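Local structure of hypothetical protein SSO2273 (Sulfolobus solfataricus, 2X4H) at residues K107-D110 with Y111-E115. The protein probably acts as a metal-responsive transcription regulator of the DtxR/MntR family that binds DNA as a dimer. Numbering follows the deposited sequence.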
ATOM      1  N   LYS C 107      -4.024  -9.654  20.691  1.00 50.92           N
ATOM      2  CA  LYS C 107      -3.205  -8.918  19.717  1.00 52.25           C
ATOM      3  C   LYS C 107      -2.874  -9.766  18.487  1.00 53.30           C
ATOM      4  O   LYS C 107      -2.682  -9.225  17.402  1.00 53.65           O
ATOM      5  CB  LYS C 107      -1.915  -8.357  20.339  1.00 54.99           C
ATOM      6  CG  LYS C 107      -2.138  -7.138  21.224  1.00 54.76           C
ATOM      7  CD  LYS C 107      -0.819  -6.551  21.746  1.00 58.29           C
ATOM      8  CE  LYS C 107      -1.084  -5.377  22.681  1.00 59.37           C
ATOM      9  NZ  LYS C 107      -0.144  -5.343  23.834  1.00 63.28           N
ATOM     10  N   GLN C 108      -2.863 -11.087  18.632  1.00 54.22           N
ATOM     11  CA  GLN C 108      -2.577 -11.959  17.489  1.00 56.20           C
ATOM     12  C   GLN C 108      -3.681 -12.036  16.425  1.00 53.99           C
ATOM     13  O   GLN C 108      -3.435 -12.541  15.351  1.00 55.86           O
ATOM     14  CB  GLN C 108      -2.218 -13.375  17.978  1.00 58.98           C
ATOM     15  CG  GLN C 108      -0.897 -13.423  18.733  1.00 64.04           C
ATOM     16  CD  GLN C 108      -0.595 -14.779  19.318  1.00 69.87           C
ATOM     17  OE1 GLN C 108      -0.684 -15.800  18.631  1.00 72.08           O
ATOM     18  NE2 GLN C 108      -0.214 -14.799  20.602  1.00 73.24           N
ATOM     19  N   PHE C 109      -4.894 -11.572  16.704  1.00 51.63           N
ATOM     20  CA  PHE C 109      -5.957 -11.625  15.686  1.00 50.38           C
ATOM     21  C   PHE C 109      -7.018 -10.513  15.734  1.00 48.05           C
ATOM     22  O   PHE C 109      -7.813 -10.393  14.798  1.00 47.51           O
ATOM     23  CB  PHE C 109      -6.654 -12.999  15.710  1.00 50.69           C
ATOM     24  CG  PHE C 109      -7.372 -13.305  16.990  1.00 49.46           C
ATOM     25  CD1 PHE C 109      -8.750 -13.113  17.099  1.00 47.78           C
ATOM     26  CD2 PHE C 109      -6.681 -13.829  18.084  1.00 51.23           C
ATOM     27  CE1 PHE C 109      -9.431 -13.398  18.300  1.00 45.74           C
ATOM     28  CE2 PHE C 109      -7.345 -14.114  19.279  1.00 50.00           C
ATOM     29  CZ  PHE C 109      -8.725 -13.898  19.387  1.00 46.11           C
ATOM     30  N   ASP C 110      -7.042  -9.717  16.805  1.00 46.93           N
ATOM     31  CA  ASP C 110      -8.004  -8.615  16.912  1.00 45.09           C
ATOM     32  C   ASP C 110      -8.122  -7.790  15.647  1.00 45.10           C
ATOM     33  O   ASP C 110      -9.224  -7.522  15.221  1.00 44.67           O
ATOM     34  CB  ASP C 110      -7.737  -7.704  18.123  1.00 44.76           C
ATOM     35  CG  ASP C 110      -6.307  -7.218  18.225  1.00 47.22           C
ATOM     36  OD1 ASP C 110      -5.541  -7.244  17.217  1.00 50.39           O
ATOM     37  OD2 ASP C 110      -5.935  -6.783  19.346  1.00 46.67           O
ATOM     38  N   TYR C 111      -6.988  -7.426  15.049  1.00 46.61           N
ATOM     39  CA  TYR C 111      -6.935  -6.573  13.847  1.00 47.71           C
ATOM     40  C   TYR C 111      -7.484  -7.236  12.571  1.00 48.76           C
ATOM     41  O   TYR C 111      -7.688  -6.571  11.571  1.00 49.26           O
ATOM     42  CB  TYR C 111      -5.484  -6.100  13.588  1.00 50.04           C
ATOM     43  CG  TYR C 111      -4.520  -7.226  13.195  1.00 51.80           C
ATOM     44  CD1 TYR C 111      -4.156  -7.417  11.862  1.00 53.55           C
ATOM     45  CD2 TYR C 111      -3.989  -8.100  14.151  1.00 50.78           C
ATOM     46  CE1 TYR C 111      -3.297  -8.451  11.487  1.00 56.05           C
ATOM     47  CE2 TYR C 111      -3.140  -9.141  13.786  1.00 55.03           C
ATOM     48  CZ  TYR C 111      -2.791  -9.301  12.449  1.00 57.36           C
ATOM     49  OH  TYR C 111      -1.950 -10.311  12.066  1.00 62.94           O
ATOM     50  N   LEU C 112      -7.727  -8.548  12.604  1.00 49.27           N
ATOM     51  CA  LEU C 112      -8.287  -9.261  11.445  1.00 50.51           C
ATOM     52  C   LEU C 112      -9.814  -9.412  11.513  1.00 49.45           C
ATOM     53  O   LEU C 112     -10.430  -9.780  10.523  1.00 50.67           O
ATOM     54  CB  LEU C 112      -7.609 -10.640  11.298  1.00 51.37           C
ATOM     55  CG  LEU C 112      -6.149 -10.470  10.846  1.00 54.36           C
ATOM     56  CD1 LEU C 112      -5.259 -11.609  11.303  1.00 56.23           C
ATOM     57  CD2 LEU C 112      -6.029 -10.253   9.313  1.00 52.27           C
ATOM     58  N   ILE C 113     -10.427  -9.135  12.663  1.00 48.04           N
ATOM     59  CA  ILE C 113     -11.862  -9.388  12.818  1.00 48.16           C
ATOM     60  C   ILE C 113     -12.656  -8.271  12.136  1.00 48.36           C
ATOM     61  O   ILE C 113     -12.402  -7.109  12.400  1.00 47.83           O
ATOM     62  CB  ILE C 113     -12.303  -9.488  14.313  1.00 47.30           C
ATOM     63  CG1 ILE C 113     -11.507 -10.563  15.072  1.00 49.06           C
ATOM     64  CG2 ILE C 113     -13.769  -9.841  14.417  1.00 46.67           C
ATOM     65  CD1 ILE C 113     -11.592 -11.921  14.469  1.00 52.28           C
ATOM     66  N   PRO C 114     -13.600  -8.625  11.241  1.00 50.00           N
ATOM     67  CA  PRO C 114     -14.532  -7.667  10.625  1.00 51.26           C
ATOM     68  C   PRO C 114     -15.466  -6.933  11.607  1.00 50.42           C
ATOM     69  O   PRO C 114     -15.841  -7.475  12.666  1.00 48.32           O
ATOM     70  CB  PRO C 114     -15.374  -8.540   9.702  1.00 53.18           C
ATOM     71  CG  PRO C 114     -14.517  -9.728   9.405  1.00 54.28           C
ATOM     72  CD  PRO C 114     -13.712  -9.963  10.630  1.00 51.54           C
ATOM     73  N   GLU C 115     -15.833  -5.718  11.205  1.00 52.00           N
ATOM     74  CA  GLU C 115     -16.615  -4.766  11.984  1.00 52.23           C
ATOM     75  C   GLU C 115     -17.883  -5.363  12.538  1.00 51.49           C
ATOM     76  O   GLU C 115     -18.219  -5.157  13.723  1.00 50.24           O
ATOM     77  CB  GLU C 115     -16.968  -3.548  11.103  1.00 55.75           C
ATOM     78  CG  GLU C 115     -17.957  -2.527  11.743  1.00 59.66           C
ATOM     79  CD  GLU C 115     -18.337  -1.350  10.822  1.00 67.02           C
ATOM     80  OE1 GLU C 115     -17.685  -1.131   9.759  1.00 70.95           O
ATOM     81  OE2 GLU C 115     -19.300  -0.631  11.181  1.00 71.01           O
TER
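Two groups grip Asp110 OD1: Tyr111 N, the amide of the next residue, reaches it at 2.6 Å through a weak, strongly bent hydrogen bond (122° at the proton), and Arg13 NH2 forms a salt bridge to the same oxygen. The setting is a pair of overlapping type I turns in the metal-binding and dimerisation domain, within the loop that joins helix 99-107 to helix 115-124. Leu112 N closes the first turn onto Phe109 O at 2.9 Å, and Ile113 N closes the second onto Asp110 O at 3.3 Å. The case illustrates how one carboxylate can link a turn to a metal site, since Asp110 OD2 accepts a hydrogen bond from ND1 of His85, a zinc ligand, which is consistent with Asp110 setting the turn of the imidazole.

With chi1 at 67°, CG of Tyr111 sits between its own N and carbonyl carbon, and the ring is folded back over the preceding residues. Its edge meets Asp110: Tyr111 CD2 lies 3.5 Å from Asp110 OD1, with the ring and carboxylate planes 73° apart. Farther along that edge, Tyr111 CE2 comes within 3.6 Å of Lys107 O, while Leu112 CG lies 3.5 Å above the ring plane on one face, displaced toward the rim. Replacing Tyr111 by an alanine is likely to leave Lys107 O and Leu112 CG without the ring that borders them, and the OD1 side of Asp110 without its aromatic edge. Phe109 and Ile113 point the same way, into packing shared with the second subunit, and Ile113 CD1 lies at the edge of the Phe109 ring, 4.1 Å from Phe109 CD1.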